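Local coordinates for protein gamma-hexachlorocyclohexane dehydrochlorinase (Sphingomonas paucimobilis, PDB 3A76) that catalyses two successive anti dehydrochlorinations of the pollutant lindane, taking it through pentachlorocyclohexene to a tetrachlorocyclohexadiene, and works as a homotrimer, at residues D35-K40 with F133-E138; I42-R47 with H89-Y94; A53-D58 with W144-R149; L117-E122 with G161-P166. One frame throughout, in Å; residues are numbered along the deposited sequence.

Interaction 1 (D35-K40 with F133-E138)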
# COMPACT_ATOMS: atom_id res chain seq x y z
N ASP B 35 -11.50 1.83 -5.51
CA ASP B 35 -12.36 2.37 -4.44
C ASP B 35 -13.18 1.32 -3.72
O ASP B 35 -13.36 1.42 -2.50
CB ASP B 35 -13.28 3.44 -4.98
CG ASP B 35 -12.55 4.70 -5.27
OD1 ASP B 35 -11.39 4.79 -4.85
OD2 ASP B 35 -13.13 5.58 -5.92
N LEU B 36 -13.65 0.32 -4.47
CA LEU B 36 -14.31 -0.83 -3.85
C LEU B 36 -13.35 -1.55 -2.92
O LEU B 36 -13.67 -1.83 -1.77
CB LEU B 36 -14.83 -1.81 -4.92
CG LEU B 36 -16.07 -1.42 -5.75
CD1 LEU B 36 -16.38 -2.55 -6.73
CD2 LEU B 36 -17.27 -1.10 -4.85
N TYR B 37 -12.16 -1.84 -3.44
CA TYR B 37 -11.11 -2.54 -2.71
C TYR B 37 -10.73 -1.80 -1.40
O TYR B 37 -10.70 -2.40 -0.33
CB TYR B 37 -9.92 -2.72 -3.65
CG TYR B 37 -8.77 -3.54 -3.14
CD1 TYR B 37 -7.67 -2.92 -2.53
CD2 TYR B 37 -8.75 -4.94 -3.29
CE1 TYR B 37 -6.60 -3.68 -2.08
CE2 TYR B 37 -7.71 -5.69 -2.84
CZ TYR B 37 -6.63 -5.06 -2.24
OH TYR B 37 -5.58 -5.82 -1.77
N SER B 38 -10.47 -0.50 -1.49
CA SER B 38 -10.19 0.30 -0.29
C SER B 38 -11.38 0.36 0.69
O SER B 38 -11.23 0.01 1.86
CB SER B 38 -9.73 1.70 -0.69
OG SER B 38 -8.57 1.60 -1.49
N ASP B 39 -12.56 0.76 0.19
CA ASP B 39 -13.81 0.81 1.00
C ASP B 39 -14.03 -0.39 1.88
O ASP B 39 -14.46 -0.26 3.02
CB ASP B 39 -15.05 0.96 0.13
CG ASP B 39 -15.20 2.34 -0.44
OD1 ASP B 39 -14.63 3.28 0.14
OD2 ASP B 39 -15.91 2.49 -1.46
N LYS B 40 -13.76 -1.58 1.36
CA LYS B 40 -14.00 -2.77 2.15
C LYS B 40 -13.16 -2.69 3.40
O LYS B 40 -13.66 -2.91 4.50
CB LYS B 40 -13.70 -4.07 1.40
CG LYS B 40 -14.61 -5.20 1.90
CD LYS B 40 -13.95 -6.54 2.02
CE LYS B 40 -13.38 -6.73 3.42
NZ LYS B 40 -12.62 -8.00 3.50
N PHE B 133 -6.35 -11.63 -1.27
CA PHE B 133 -7.72 -11.50 -1.76
C PHE B 133 -7.83 -12.00 -3.21
O PHE B 133 -7.03 -11.63 -4.07
CB PHE B 133 -8.18 -10.03 -1.69
CG PHE B 133 -8.20 -9.46 -0.29
CD1 PHE B 133 -7.67 -8.21 -0.02
CD2 PHE B 133 -8.77 -10.18 0.76
CE1 PHE B 133 -7.71 -7.67 1.27
CE2 PHE B 133 -8.80 -9.65 2.07
CZ PHE B 133 -8.27 -8.40 2.32
N THR B 134 -8.81 -12.88 -3.46
CA THR B 134 -9.16 -13.31 -4.81
C THR B 134 -10.57 -12.81 -5.00
O THR B 134 -11.50 -13.21 -4.28
CB THR B 134 -9.09 -14.85 -4.97
OG1 THR B 134 -7.89 -15.35 -4.36
CG2 THR B 134 -9.12 -15.27 -6.46
N ASP B 135 -10.73 -11.88 -5.93
CA ASP B 135 -11.96 -11.13 -6.05
C ASP B 135 -12.55 -11.22 -7.45
O ASP B 135 -11.83 -11.43 -8.44
CB ASP B 135 -11.72 -9.64 -5.73
CG ASP B 135 -11.28 -9.40 -4.29
OD1 ASP B 135 -10.56 -8.40 -4.06
OD2 ASP B 135 -11.65 -10.18 -3.40
N GLU B 136 -13.87 -11.05 -7.51
CA GLU B 136 -14.58 -10.83 -8.75
C GLU B 136 -15.43 -9.60 -8.56
O GLU B 136 -16.06 -9.44 -7.52
CB GLU B 136 -15.50 -12.00 -9.06
CG GLU B 136 -14.80 -13.30 -9.42
CD GLU B 136 -15.81 -14.42 -9.63
OE1 GLU B 136 -15.47 -15.59 -9.40
OE2 GLU B 136 -16.97 -14.11 -9.99
N TYR B 137 -15.43 -8.74 -9.57
CA TYR B 137 -16.24 -7.53 -9.59
C TYR B 137 -17.23 -7.55 -10.76
O TYR B 137 -16.93 -8.07 -11.83
CB TYR B 137 -15.36 -6.27 -9.67
CG TYR B 137 -14.30 -6.18 -8.61
CD1 TYR B 137 -13.02 -6.71 -8.82
CD2 TYR B 137 -14.57 -5.59 -7.38
CE1 TYR B 137 -12.03 -6.64 -7.84
CE2 TYR B 137 -13.60 -5.52 -6.38
CZ TYR B 137 -12.33 -6.04 -6.61
OH TYR B 137 -11.38 -5.96 -5.61
N GLU B 138 -18.41 -6.98 -10.54
CA GLU B 138 -19.45 -7.02 -11.54
C GLU B 138 -20.09 -5.65 -11.71
O GLU B 138 -20.45 -4.99 -10.73
CB GLU B 138 -20.51 -8.04 -11.14
CG GLU B 138 -21.59 -8.30 -12.17
CD GLU B 138 -22.40 -9.53 -11.82
OE1 GLU B 138 -21.81 -10.63 -11.70
OE2 GLU B 138 -23.63 -9.39 -11.65
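Tyr37 of helix 35-40 reaches across to the strand 133-138 and meets Phe133 there. Its CG stands anti to the backbone N (chi1 -175°), which carries the phenol over the sheet toward Phe133. The two rings meet obliquely, their planes 79° apart. Tyr37 OH arrives in the plane of the Phe133 ring, at its edge, 3.6 Å from Phe133 CD1, and the carbon contact of the pair runs from Tyr37 CE2 to Phe133 CD1 at 3.8 Å. A second apolar meeting lies one residue earlier on the helix, where Leu36 CD1 rests 3.6 Å from Tyr137 CD2; the leucine and tyrosine side chains run antiparallel to each other. Tyr137 also turns its hydroxyl toward the helix, and Tyr137 OH comes near the plane of the Tyr37 ring, 3.7 Å from Tyr37 CD2.

These contacts lay helix 22-45 across the curved sheet of the SnoaL-like alpha+beta barrel, whose concave face receives Phe133, Asp135 and Tyr137, every second residue of the strand. Large rings suit this place because the backbones stay far apart: the axes of the two segments approach no closer than 11.3 Å, and long side chains must bridge the gap.

The polar element is Asp135, buried between the aromatic residues. Asp135 OD1 lies at the edge of the Tyr37 ring, 4.0 Å from Tyr37 CD2, with carboxylate and ring planes 63° apart. A buried carboxylate needs a partner, and Arg149 supplies it through a salt bridge to the same oxygen. Tyr37 OH makes a weak hydrogen bond to the carbonyl of Asp113.

Interaction 2 (I42-R47 with H89-Y94)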
# COMPACT_ATOMS: atom_id res chain seq x y z
N ILE B 42 -11.53 -0.00 4.80
CA ILE B 42 -11.90 1.15 5.63
C ILE B 42 -13.15 0.85 6.46
O ILE B 42 -13.19 1.15 7.67
CB ILE B 42 -12.12 2.41 4.75
CG1 ILE B 42 -10.79 2.85 4.11
CG2 ILE B 42 -12.74 3.57 5.58
CD1 ILE B 42 -10.94 3.66 2.82
N ALA B 43 -14.14 0.24 5.83
CA ALA B 43 -15.42 -0.01 6.48
C ALA B 43 -15.25 -1.00 7.62
O ALA B 43 -15.89 -0.87 8.66
CB ALA B 43 -16.46 -0.51 5.49
N VAL B 44 -14.37 -1.97 7.43
CA VAL B 44 -14.08 -2.94 8.47
C VAL B 44 -13.30 -2.29 9.63
O VAL B 44 -13.60 -2.52 10.80
CB VAL B 44 -13.30 -4.15 7.91
CG1 VAL B 44 -12.65 -4.93 9.05
CG2 VAL B 44 -14.21 -5.06 7.08
N ASP B 45 -12.31 -1.48 9.27
CA ASP B 45 -11.35 -0.92 10.22
C ASP B 45 -11.97 0.25 10.98
O ASP B 45 -11.74 0.39 12.18
CB ASP B 45 -10.10 -0.41 9.49
CG ASP B 45 -9.31 -1.52 8.81
OD1 ASP B 45 -9.39 -2.68 9.25
OD2 ASP B 45 -8.59 -1.20 7.84
N LYS B 46 -12.70 1.09 10.25
CA LYS B 46 -13.37 2.25 10.84
C LYS B 46 -14.79 1.93 11.33
O LYS B 46 -15.44 2.79 11.91
CB LYS B 46 -13.38 3.43 9.85
CG LYS B 46 -12.07 4.24 9.79
CD LYS B 46 -10.85 3.37 9.47
CE LYS B 46 -9.71 4.23 8.98
NZ LYS B 46 -8.49 3.42 8.88
N ARG B 47 -15.22 0.69 11.15
CA ARG B 47 -16.52 0.16 11.65
C ARG B 47 -17.69 0.94 11.12
O ARG B 47 -18.53 1.42 11.87
CB ARG B 47 -16.52 -0.00 13.18
CG ARG B 47 -15.38 -0.89 13.61
CD ARG B 47 -15.47 -1.38 15.03
NE ARG B 47 -14.30 -2.20 15.33
CZ ARG B 47 -14.22 -3.04 16.35
NH1 ARG B 47 -13.12 -3.75 16.55
NH2 ARG B 47 -15.25 -3.16 17.18
N HIS B 89 -10.20 -5.44 19.36
CA HIS B 89 -10.46 -4.12 19.95
C HIS B 89 -10.42 -3.07 18.84
O HIS B 89 -11.33 -2.25 18.69
CB HIS B 89 -9.49 -3.81 21.08
CG HIS B 89 -9.78 -4.58 22.32
ND1 HIS B 89 -10.97 -4.45 23.02
CD2 HIS B 89 -9.06 -5.52 22.98
CE1 HIS B 89 -10.96 -5.27 24.05
NE2 HIS B 89 -9.81 -5.93 24.05
N GLU B 90 -9.35 -3.13 18.06
CA GLU B 90 -9.28 -2.48 16.77
C GLU B 90 -8.34 -3.26 15.86
O GLU B 90 -7.58 -4.13 16.30
CB GLU B 90 -8.85 -0.99 16.83
CG GLU B 90 -8.08 -0.42 18.05
CD GLU B 90 -7.12 -1.37 18.75
OE1 GLU B 90 -6.33 -2.06 18.09
OE2 GLU B 90 -7.15 -1.41 19.99
N CYS B 91 -8.38 -2.92 14.58
CA CYS B 91 -7.45 -3.49 13.63
C CYS B 91 -7.26 -2.49 12.52
O CYS B 91 -8.05 -1.55 12.37
CB CYS B 91 -7.99 -4.82 13.07
SG CYS B 91 -9.54 -4.61 12.25
N ILE B 92 -6.23 -2.71 11.71
CA ILE B 92 -6.05 -1.91 10.51
C ILE B 92 -5.57 -2.78 9.33
O ILE B 92 -4.61 -3.53 9.48
CB ILE B 92 -5.11 -0.69 10.79
CG1 ILE B 92 -5.13 0.29 9.61
CG2 ILE B 92 -3.69 -1.12 11.25
CD1 ILE B 92 -4.19 -0.06 8.63
N HIS B 93 -6.26 -2.67 8.20
CA HIS B 93 -5.91 -3.36 6.94
C HIS B 93 -5.13 -2.45 5.97
O HIS B 93 -5.65 -1.42 5.55
CB HIS B 93 -7.18 -3.81 6.21
CG HIS B 93 -7.93 -4.91 6.88
ND1 HIS B 93 -8.76 -4.70 7.95
CD2 HIS B 93 -8.00 -6.24 6.60
CE1 HIS B 93 -9.31 -5.85 8.31
NE2 HIS B 93 -8.86 -6.79 7.51
N TYR B 94 -3.92 -2.86 5.61
CA TYR B 94 -3.18 -2.18 4.54
C TYR B 94 -3.23 -2.99 3.24
O TYR B 94 -2.51 -3.97 3.08
CB TYR B 94 -1.70 -1.93 4.94
CG TYR B 94 -1.48 -1.12 6.20
CD1 TYR B 94 -1.58 0.27 6.18
CD2 TYR B 94 -1.11 -1.74 7.39
CE1 TYR B 94 -1.37 1.02 7.33
CE2 TYR B 94 -0.89 -0.98 8.55
CZ TYR B 94 -1.01 0.40 8.51
OH TYR B 94 -0.78 1.17 9.64
O HOH W 1 -10.75 -0.99 14.08
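Asp45 and His93, both inferred to be active-site residues, form the tight part of this contact, with the carboxylate gripping the histidine at two points. His93 ND1 donates to Asp45 OD1 over a very short 2.5 Å and nearly straight, at 166°. Asp45 meets the ring at its edge with the carboxylate and imidazole planes only 20° apart, which would limit the ring's rotation. The other oxygen takes a backbone bond: His93 N lies 2.8 Å from Asp45 OD2 and approaches from above the carboxylate plane. Two separate grips of this kind suit a short aspartate, which has few torsions to freeze. Val44 adds an apolar wall; its CG1, held anti to the backbone N (chi1 162°), comes within 3.5 Å of His93 CE1.

The last turn of helix 22-45 thus sets its end against strand 88-102, beside the pocket of the cone-shaped SnoaL-like fold. The His-carboxylate pair faces the pocket there, and a bound spermidine touches His93. The role of proton acceptor inferred for His93 is consistent with ND1 being engaged by Asp45 while NE2 lies on the far side of the ring.

Toward Arg47 the packing opens and water takes over. One water donates to Asp45 O at 2.5 Å and accepts from Cys91 N at 3.1 Å, bridging backbones that do not bond directly. Beyond it the extended Arg47 passes His89, with Arg47 NH1 3.2 Å from His89 O at an angle too poor for a hydrogen bond; that nitrogen bonds the carbonyl of Phe88 instead.

Interaction 3 (A53-D58 with W144-R149); sequences ASIWWD and WKFSKR
Trp57 spreads its indole against Lys145, while Trp56 turns to Phe146 beside a single parallel beta bridge between Trp56 and Phe146. The bridge joins the short strand 56-57 to the long strand 143-158 of the mixed sheet in the SnoaL-like barrel fold. Phe146 N bonds Ile55 O at 2.8 Å, close to the line of the carbonyl bond; the return bond from Trp57 N to Phe146 O is weak, at 3.5 Å.

Lysine suits its position because it is apolar along its length and charged only at the end. Its chain crosses the Trp57 side chain at about a right angle. Lys145 CB sits over the indole face in a CH-pi contact, 3.5 Å from the centroid of the five-membered ring and 16° off its normal. The indole is held by a hydrogen bond from its NE1 to the Glu138 carbonyl on the neighbouring strand.

On the bridge's shared face, Trp56 and Phe146 cross obliquely, the six-membered ring of the indole and the phenyl having planes 34° apart and centroids 4.8 Å apart. Trp56 CE3 comes 3.4 Å from Phe146 CB. Each ring lies partly over the other: Phe146 CD2 is above one face of the indole, toward its rim, and Trp56 CH2 is over a face of Phe146. Ile55 runs alongside Phe146, pointing the same way, with Ile55 CD1 4.0 Å from Phe146 CE2. Arg149 follows a classic beta bulge at Ser147 and Lys148 opposite Glu136; its CB lies at the Trp56 ring edge, and its guanidinium pairs with Asp135.

Extended beyond CG, Lys145 carries its NZ to Ser54 O, 2.8 Å away and 45° above the carbonyl plane.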
# COMPACT_ATOMS: atom_id res chain seq x y z
N ALA B 53 -21.80 -2.21 3.66
CA ALA B 53 -22.97 -2.77 2.98
C ALA B 53 -23.09 -2.34 1.52
O ALA B 53 -23.63 -3.08 0.69
CB ALA B 53 -24.24 -2.40 3.74
N SER B 54 -22.59 -1.14 1.21
CA SER B 54 -22.78 -0.50 -0.09
C SER B 54 -21.99 -1.11 -1.27
O SER B 54 -22.22 -0.75 -2.43
CB SER B 54 -22.39 0.98 0.03
OG SER B 54 -20.99 1.12 0.22
N ILE B 55 -21.08 -2.03 -0.96
CA ILE B 55 -20.09 -2.50 -1.94
C ILE B 55 -20.39 -3.89 -2.53
O ILE B 55 -19.68 -4.36 -3.43
CB ILE B 55 -18.66 -2.47 -1.33
CG1 ILE B 55 -18.60 -3.37 -0.09
CG2 ILE B 55 -18.22 -1.02 -1.02
CD1 ILE B 55 -17.24 -3.56 0.52
N TRP B 56 -21.43 -4.54 -2.00
CA TRP B 56 -21.80 -5.90 -2.40
C TRP B 56 -23.13 -5.93 -3.14
O TRP B 56 -24.07 -5.20 -2.76
CB TRP B 56 -21.91 -6.81 -1.18
CG TRP B 56 -20.82 -6.64 -0.18
CD1 TRP B 56 -20.84 -5.82 0.92
CD2 TRP B 56 -19.55 -7.30 -0.17
NE1 TRP B 56 -19.65 -5.93 1.62
CE2 TRP B 56 -18.85 -6.83 0.97
CE3 TRP B 56 -18.94 -8.24 -1.00
CZ2 TRP B 56 -17.56 -7.27 1.29
CZ3 TRP B 56 -17.66 -8.68 -0.69
CH2 TRP B 56 -16.99 -8.19 0.45
N TRP B 57 -23.22 -6.77 -4.17
CA TRP B 57 -24.50 -7.11 -4.79
C TRP B 57 -25.25 -8.05 -3.84
O TRP B 57 -24.63 -8.67 -2.97
CB TRP B 57 -24.30 -7.79 -6.14
CG TRP B 57 -23.67 -6.92 -7.20
CD1 TRP B 57 -22.52 -7.17 -7.88
CD2 TRP B 57 -24.18 -5.68 -7.71
NE1 TRP B 57 -22.26 -6.15 -8.77
CE2 TRP B 57 -23.27 -5.23 -8.69
CE3 TRP B 57 -25.31 -4.90 -7.43
CZ2 TRP B 57 -23.45 -4.03 -9.39
CZ3 TRP B 57 -25.49 -3.71 -8.13
CH2 TRP B 57 -24.56 -3.29 -9.10
N ASP B 58 -26.57 -8.17 -4.00
CA ASP B 58 -27.35 -9.11 -3.18
C ASP B 58 -26.83 -10.55 -3.25
O ASP B 58 -26.83 -11.27 -2.25
CB ASP B 58 -28.84 -9.09 -3.56
CG ASP B 58 -29.65 -8.11 -2.73
OD1 ASP B 58 -29.16 -7.64 -1.67
OD2 ASP B 58 -30.79 -7.82 -3.16
N TRP B 144 -20.29 -0.53 -10.30
CA TRP B 144 -19.42 -1.66 -9.94
C TRP B 144 -19.60 -2.08 -8.49
O TRP B 144 -19.71 -1.23 -7.60
CB TRP B 144 -17.95 -1.32 -10.14
CG TRP B 144 -17.50 -1.26 -11.55
CD1 TRP B 144 -17.33 -0.14 -12.31
CD2 TRP B 144 -17.11 -2.36 -12.37
NE1 TRP B 144 -16.87 -0.48 -13.55
CE2 TRP B 144 -16.73 -1.84 -13.63
CE3 TRP B 144 -17.06 -3.75 -12.17
CZ2 TRP B 144 -16.30 -2.64 -14.68
CZ3 TRP B 144 -16.62 -4.56 -13.23
CH2 TRP B 144 -16.25 -4.00 -14.47
N LYS B 145 -19.61 -3.38 -8.25
CA LYS B 145 -19.61 -3.91 -6.90
C LYS B 145 -18.90 -5.26 -6.87
O LYS B 145 -18.64 -5.86 -7.91
CB LYS B 145 -21.03 -4.01 -6.34
CG LYS B 145 -21.81 -2.70 -6.34
CD LYS B 145 -22.91 -2.71 -5.29
CE LYS B 145 -23.77 -1.46 -5.41
NZ LYS B 145 -24.40 -1.20 -4.08
N PHE B 146 -18.57 -5.71 -5.66
CA PHE B 146 -18.02 -7.04 -5.48
C PHE B 146 -19.07 -8.06 -5.89
O PHE B 146 -20.24 -7.96 -5.49
CB PHE B 146 -17.67 -7.29 -4.01
CG PHE B 146 -16.35 -6.71 -3.57
CD1 PHE B 146 -15.19 -7.49 -3.61
CD2 PHE B 146 -16.27 -5.42 -3.06
CE1 PHE B 146 -13.97 -6.97 -3.16
CE2 PHE B 146 -15.05 -4.90 -2.61
CZ PHE B 146 -13.90 -5.67 -2.67
N SER B 147 -18.65 -9.03 -6.68
CA SER B 147 -19.44 -10.22 -6.94
C SER B 147 -18.96 -11.34 -6.04
O SER B 147 -19.73 -12.21 -5.63
CB SER B 147 -19.31 -10.65 -8.40
OG SER B 147 -19.48 -12.06 -8.49
N LYS B 148 -17.66 -11.33 -5.74
CA LYS B 148 -17.08 -12.34 -4.87
C LYS B 148 -15.83 -11.78 -4.23
O LYS B 148 -15.20 -10.85 -4.77
CB LYS B 148 -16.76 -13.61 -5.67
CG LYS B 148 -16.92 -14.92 -4.90
CD LYS B 148 -16.94 -16.15 -5.83
CE LYS B 148 -18.28 -16.33 -6.57
NZ LYS B 148 -19.40 -16.82 -5.71
N ARG B 149 -15.49 -12.34 -3.07
CA ARG B 149 -14.20 -12.14 -2.44
C ARG B 149 -13.85 -13.40 -1.71
O ARG B 149 -14.64 -13.88 -0.90
CB ARG B 149 -14.20 -10.95 -1.45
CG ARG B 149 -13.02 -10.99 -0.43
CD ARG B 149 -12.58 -9.62 0.09
NE ARG B 149 -11.83 -8.87 -0.92
CZ ARG B 149 -11.25 -7.68 -0.73
NH1 ARG B 149 -10.60 -7.12 -1.74
NH2 ARG B 149 -11.31 -7.04 0.44

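Interaction 4 (L117-E122 with G161-P166); sequences LGNLVE and GIHFAP
Leu117 meets Phe164 first, its side chain crossing the phenylalanine at about a right angle. Leu117 CD2 lies 3.9 Å from Phe164 CZ, and Leu117 CB 4.1 Å from Phe164 CE1, so the far end of the ring touches both CB and the CD2 methyl. At Gly118 the strand offers only backbone: Gly118 O points at the edge of the Phe164 ring, in its plane, 3.8 Å from Phe164 CD1. A carbonyl oxygen is well matched to that rim, where the ring hydrogens carry slight positive charge.

The strand 107-120 belongs to the sheet of the SnoaL-like barrel, and the loop 161-166 follows the last strand and lies where the trimer packs. The ring of Phe164 stacks on Tyr155 of the second subunit, so the same side chain faces both its own sheet and a neighbour.

Asn119 makes the polar link. With CG anti to the carbonyl carbon (chi1 -81°), its amide is carried toward the loop, and ND2 donates to Phe164 O over 2.8 Å at 163°, the acceptor lying close to the amide plane; ND2 has a further weak bond to Glu90. Asn119 OD1 is taken by Ser126, whose hydroxyl also receives Phe164 N; an amide that donates and accepts suits this double duty. Beside it the exposed His163 ring lies almost parallel to the Asn119 amide, with planes 18° apart. His163 NE2 is 3.3 Å from Asn119 OD1, at an angle unfit for a hydrogen bond.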
# COMPACT_ATOMS: atom_id res chain seq x y z
N LEU B 117 -2.77 -5.42 10.91
CA LEU B 117 -2.32 -5.31 12.31
C LEU B 117 -3.52 -5.04 13.20
O LEU B 117 -4.34 -4.18 12.89
CB LEU B 117 -1.32 -4.16 12.45
CG LEU B 117 -0.14 -4.14 11.51
CD1 LEU B 117 0.65 -2.83 11.68
CD2 LEU B 117 0.72 -5.35 11.76
N GLY B 118 -3.62 -5.77 14.31
CA GLY B 118 -4.74 -5.58 15.22
C GLY B 118 -4.52 -6.07 16.63
O GLY B 118 -3.52 -6.70 16.93
N ASN B 119 -5.46 -5.75 17.51
CA ASN B 119 -5.47 -6.33 18.85
C ASN B 119 -6.69 -7.22 19.02
O ASN B 119 -7.82 -6.75 18.91
CB ASN B 119 -5.47 -5.25 19.95
CG ASN B 119 -4.10 -4.70 20.23
OD1 ASN B 119 -3.15 -5.44 20.45
ND2 ASN B 119 -3.98 -3.37 20.24
N LEU B 120 -6.45 -8.50 19.28
CA LEU B 120 -7.54 -9.44 19.56
C LEU B 120 -8.13 -9.21 20.93
O LEU B 120 -7.40 -9.09 21.90
CB LEU B 120 -7.03 -10.88 19.48
CG LEU B 120 -6.56 -11.38 18.11
CD1 LEU B 120 -5.85 -12.72 18.29
CD2 LEU B 120 -7.72 -11.47 17.11
N VAL B 121 -9.45 -9.13 21.02
CA VAL B 121 -10.12 -9.03 22.32
C VAL B 121 -9.73 -10.21 23.22
O VAL B 121 -9.43 -10.02 24.40
CB VAL B 121 -11.66 -8.94 22.17
CG1 VAL B 121 -12.34 -9.06 23.54
CG2 VAL B 121 -12.05 -7.65 21.49
N GLU B 122 -9.74 -11.41 22.64
CA GLU B 122 -9.31 -12.62 23.33
C GLU B 122 -7.82 -12.53 23.64
O GLU B 122 -6.97 -12.74 22.77
CB GLU B 122 -9.64 -13.87 22.48
CG GLU B 122 -9.63 -15.21 23.25
CD GLU B 122 -10.91 -15.44 24.07
OE1 GLU B 122 -11.12 -14.76 25.10
OE2 GLU B 122 -11.71 -16.33 23.68
N GLY B 161 6.57 -9.77 22.97
CA GLY B 161 6.33 -8.81 24.04
C GLY B 161 5.89 -7.50 23.43
O GLY B 161 6.18 -6.42 23.95
N ILE B 162 5.19 -7.60 22.30
CA ILE B 162 4.75 -6.43 21.55
C ILE B 162 3.25 -6.26 21.69
O ILE B 162 2.48 -7.22 21.58
CB ILE B 162 5.17 -6.55 20.05
CG1 ILE B 162 6.70 -6.57 19.94
CG2 ILE B 162 4.58 -5.41 19.23
CD1 ILE B 162 7.24 -7.23 18.70
N HIS B 163 2.84 -5.03 21.98
CA HIS B 163 1.45 -4.66 22.04
C HIS B 163 1.22 -3.31 21.37
O HIS B 163 1.73 -2.28 21.82
CB HIS B 163 0.95 -4.65 23.49
CG HIS B 163 -0.54 -4.58 23.60
ND1 HIS B 163 -1.21 -3.40 23.84
CD2 HIS B 163 -1.49 -5.53 23.47
CE1 HIS B 163 -2.51 -3.63 23.86
NE2 HIS B 163 -2.71 -4.91 23.64
N PHE B 164 0.43 -3.32 20.29
CA PHE B 164 0.10 -2.11 19.56
C PHE B 164 -0.78 -1.24 20.43
O PHE B 164 -1.78 -1.72 20.98
CB PHE B 164 -0.65 -2.46 18.27
CG PHE B 164 0.12 -3.34 17.31
CD1 PHE B 164 -0.43 -4.55 16.87
CD2 PHE B 164 1.36 -2.97 16.82
CE1 PHE B 164 0.26 -5.37 15.98
CE2 PHE B 164 2.05 -3.79 15.94
CZ PHE B 164 1.50 -4.99 15.52
N ALA B 165 -0.43 0.04 20.55
CA ALA B 165 -1.13 0.94 21.49
C ALA B 165 -0.94 2.39 21.09
O ALA B 165 0.06 2.72 20.46
CB ALA B 165 -0.62 0.73 22.91
N PRO B 166 -1.88 3.27 21.46
CA PRO B 166 -1.69 4.67 21.10
C PRO B 166 -0.46 5.28 21.80
O PRO B 166 -0.01 4.75 22.82
CB PRO B 166 -3.01 5.33 21.57
CG PRO B 166 -3.98 4.20 21.71
CD PRO B 166 -3.14 3.05 22.19

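All four contacts reach the same sheet. Interactions 1 and 2 share helix 22-45: its middle lies in interaction 1 on buried rings, while its end in interaction 2 is partly buried and joined by short polar bonds and a water. Interaction 3 abuts interaction 1 through the salt bridge from Arg149 to Asp135, but is partly open and mixes backbone pairing with indole contacts. Interaction 4 is buried too, although its centre lies about 19 Å from that of the chain, in keeping with cover from the second subunit. It adjoins interaction 2 through the paired strands 88-102 and 107-120. Interactions 1, 2 and 4 touch the second subunit; interaction 3 touches none.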